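Local coordinates for purine nucleoside phosphorylase YlmD (Geobacillus stearothermophilus, PDB 6T1B), which catalyses the phosphorolysis of adenosine, inosine and S-methyl-5'-thioadenosine to the free base and a ribose 1-phosphate, and also deaminates adenosine, using a catalytic zinc ion, at residues 6-15 with 24-32. Numbering follows the deposited sequence.
Sequences FQQEARGWLR and AVAGLTTKH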
# COMPACT_ATOMS: atom_id res chain seq x y z
N PHE A 6 -0.30 -12.96 -1.75
CA PHE A 6 0.99 -12.42 -2.16
C PHE A 6 2.03 -13.53 -2.11
O PHE A 6 2.33 -14.06 -1.03
CB PHE A 6 1.39 -11.24 -1.28
CG PHE A 6 0.67 -9.99 -1.63
CD1 PHE A 6 -0.61 -9.76 -1.17
CD2 PHE A 6 1.25 -9.05 -2.47
CE1 PHE A 6 -1.31 -8.62 -1.54
CE2 PHE A 6 0.58 -7.91 -2.83
CZ PHE A 6 -0.70 -7.69 -2.36
N GLN A 7 2.53 -13.91 -3.28
CA GLN A 7 3.35 -15.10 -3.45
C GLN A 7 4.76 -14.74 -3.89
O GLN A 7 4.95 -13.86 -4.74
CB GLN A 7 2.73 -16.02 -4.49
CG GLN A 7 1.28 -16.35 -4.26
CD GLN A 7 0.67 -17.15 -5.40
OE1 GLN A 7 -0.41 -16.82 -5.89
NE2 GLN A 7 1.37 -18.20 -5.83
N GLN A 8 5.74 -15.40 -3.30
CA GLN A 8 7.14 -15.06 -3.52
C GLN A 8 7.53 -15.33 -4.96
O GLN A 8 7.27 -16.40 -5.51
CB GLN A 8 8.00 -15.92 -2.59
CG GLN A 8 9.50 -15.74 -2.77
CD GLN A 8 10.01 -14.50 -2.09
OE1 GLN A 8 9.86 -14.34 -0.88
NE2 GLN A 8 10.61 -13.61 -2.86
N GLU A 9 8.20 -14.34 -5.57
CA GLU A 9 8.76 -14.49 -6.90
C GLU A 9 10.23 -14.90 -6.80
O GLU A 9 10.78 -15.10 -5.71
CB GLU A 9 8.58 -13.18 -7.66
CG GLU A 9 7.15 -12.92 -8.06
CD GLU A 9 6.71 -13.75 -9.25
OE1 GLU A 9 7.56 -14.04 -10.11
OE2 GLU A 9 5.52 -14.11 -9.31
N ALA A 10 10.88 -15.03 -7.96
CA ALA A 10 12.25 -15.53 -7.98
C ALA A 10 13.24 -14.53 -7.39
O ALA A 10 14.36 -14.93 -7.03
CB ALA A 10 12.65 -15.93 -9.40
N ARG A 11 12.88 -13.25 -7.28
CA ARG A 11 13.75 -12.26 -6.65
C ARG A 11 13.01 -11.63 -5.48
O ARG A 11 12.05 -12.23 -4.95
CB ARG A 11 14.23 -11.25 -7.69
CG ARG A 11 15.23 -11.84 -8.72
CD ARG A 11 16.50 -12.34 -8.04
NE ARG A 11 17.48 -12.94 -8.97
CZ ARG A 11 17.58 -14.24 -9.25
NH1 ARG A 11 16.75 -15.12 -8.70
NH2 ARG A 11 18.52 -14.66 -10.09
N GLY A 12 13.44 -10.44 -5.05
CA GLY A 12 12.97 -9.85 -3.81
C GLY A 12 11.63 -9.15 -3.94
O GLY A 12 11.52 -7.95 -3.62
N TRP A 13 10.60 -9.89 -4.39
CA TRP A 13 9.25 -9.35 -4.41
C TRP A 13 8.20 -10.45 -4.37
O TRP A 13 8.45 -11.62 -4.70
CB TRP A 13 8.99 -8.41 -5.59
CG TRP A 13 9.05 -8.99 -6.96
CD1 TRP A 13 10.16 -9.43 -7.61
CD2 TRP A 13 7.96 -9.15 -7.87
NE1 TRP A 13 9.84 -9.86 -8.87
CE2 TRP A 13 8.48 -9.70 -9.05
CE3 TRP A 13 6.58 -8.89 -7.79
CZ2 TRP A 13 7.69 -10.00 -10.15
CZ3 TRP A 13 5.80 -9.19 -8.89
CH2 TRP A 13 6.36 -9.73 -10.05
N LEU A 14 7.01 -10.03 -3.93
CA LEU A 14 5.84 -10.88 -3.83
C LEU A 14 4.80 -10.38 -4.82
O LEU A 14 4.48 -9.19 -4.84
CB LEU A 14 5.22 -10.82 -2.43
CG LEU A 14 6.15 -11.03 -1.23
CD1 LEU A 14 5.37 -10.92 0.08
CD2 LEU A 14 6.89 -12.34 -1.31
N ARG A 15 4.30 -11.27 -5.66
CA ARG A 15 3.30 -10.90 -6.65
C ARG A 15 1.92 -11.00 -6.04
O ARG A 15 1.63 -11.92 -5.26
CB ARG A 15 3.42 -11.83 -7.85
CG ARG A 15 2.42 -11.61 -8.97
CD ARG A 15 2.69 -12.62 -10.12
NE ARG A 15 3.62 -12.12 -11.13
CZ ARG A 15 4.47 -12.87 -11.84
NH1 ARG A 15 4.54 -14.18 -11.64
NH2 ARG A 15 5.26 -12.30 -12.74
N ALA A 24 -2.58 -7.01 -14.32
CA ALA A 24 -1.74 -5.91 -13.87
C ALA A 24 -0.42 -6.44 -13.35
O ALA A 24 -0.28 -7.62 -13.02
CB ALA A 24 -2.40 -5.10 -12.76
N VAL A 25 0.55 -5.55 -13.31
CA VAL A 25 1.82 -5.77 -12.65
C VAL A 25 1.60 -5.25 -11.24
O VAL A 25 1.49 -4.05 -11.04
CB VAL A 25 2.94 -4.98 -13.33
CG1 VAL A 25 4.26 -5.18 -12.65
CG2 VAL A 25 3.04 -5.34 -14.80
N ALA A 26 1.50 -6.15 -10.26
CA ALA A 26 1.10 -5.75 -8.91
C ALA A 26 1.86 -6.59 -7.89
O ALA A 26 1.91 -7.81 -8.01
CB ALA A 26 -0.41 -5.89 -8.73
N GLY A 27 2.43 -5.94 -6.88
CA GLY A 27 3.18 -6.69 -5.89
C GLY A 27 3.71 -5.79 -4.80
O GLY A 27 3.39 -4.60 -4.72
N LEU A 28 4.54 -6.41 -3.96
CA LEU A 28 5.21 -5.72 -2.86
C LEU A 28 6.61 -6.32 -2.77
O LEU A 28 6.79 -7.54 -2.80
CB LEU A 28 4.49 -5.97 -1.54
CG LEU A 28 5.06 -5.31 -0.29
CD1 LEU A 28 4.74 -3.83 -0.24
CD2 LEU A 28 4.53 -5.95 0.98
N THR A 29 7.62 -5.45 -2.67
CA THR A 29 8.98 -5.96 -2.57
C THR A 29 9.24 -6.54 -1.18
O THR A 29 8.53 -6.24 -0.22
CB THR A 29 10.01 -4.85 -2.85
OG1 THR A 29 9.86 -3.76 -1.95
CG2 THR A 29 9.87 -4.34 -4.26
N THR A 30 10.28 -7.39 -1.09
CA THR A 30 10.82 -7.83 0.19
C THR A 30 12.13 -7.08 0.42
O THR A 30 12.57 -6.29 -0.41
CB THR A 30 11.10 -9.33 0.23
OG1 THR A 30 12.25 -9.57 -0.58
CG2 THR A 30 9.89 -10.11 -0.22
N LYS A 31 12.78 -7.35 1.53
CA LYS A 31 13.91 -6.53 1.92
C LYS A 31 15.20 -6.94 1.25
O LYS A 31 16.23 -6.28 1.47
CB LYS A 31 14.10 -6.57 3.45
CG LYS A 31 14.47 -7.89 3.96
CD LYS A 31 14.11 -8.13 5.43
CE LYS A 31 14.55 -7.03 6.36
NZ LYS A 31 14.63 -7.55 7.79
N HIS A 32 15.22 -8.02 0.48
CA HIS A 32 16.47 -8.59 -0.02
C HIS A 32 16.74 -8.29 -1.49
O HIS A 32 15.82 -8.05 -2.27
CB HIS A 32 16.45 -10.08 0.22
CG HIS A 32 16.35 -10.42 1.67
ND1 HIS A 32 17.36 -10.12 2.55
CD2 HIS A 32 15.35 -10.97 2.39
CE1 HIS A 32 16.99 -10.50 3.77
NE2 HIS A 32 15.79 -11.03 3.69
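Strand 13-15 runs antiparallel to strand 25-29, their axes 4.5 Å apart at closest approach, and the two form a beta hairpin within the mixed sheet that strand 6-8 borders and strand 264-269 continues. Leu14 and Leu28 are a hydrogen-bonded pair: Leu14 N donates a hydrogen bond to Leu28 O (2.7 Å), and Leu28 N donates one to Leu14 O. Beyond them Thr30 N bonds to Gly12 O at 2.9 Å. Gly12 centres an inverse gamma turn and suits the place because a side chain would run into His32 O.

Gly27 is equally apt opposite Arg15, for a CB would strike Leu14 O and the edge of the Trp13 indole. The indole brings its edge to strand 25-29, with Trp13 CZ3 4.2 Å from Ala26 O, while Glu9 CG covers one face. Phe6, from the strand beyond, brings its edge to Gly27, Phe6 CE2 lying 4.2 Å from Gly27 CA. Thr29 projects from the same face of the sheet as Trp13 and is suited to it by a hydroxyl that bonds to Leu265 N of the next strand. This places the hairpin beside the inosine site, the Thr29 side chain about 7 Å from that of inosine-binding Arg263.

Leu14 and Thr30 meet as apolar branches at about a right angle, CD2 of Leu14 3.9 Å from CG2 of Thr30. The Thr30 hydroxyl stands between its backbone N and carbonyl carbon (chi1 73°), which brings OG1 to Gly12 and leaves CG2 for Leu14. An alanine here would lose both branches and would probably leave a gap beside Leu14 and Gly12. Thr30 OG1 itself sits 3.3 Å from Gly12 CA.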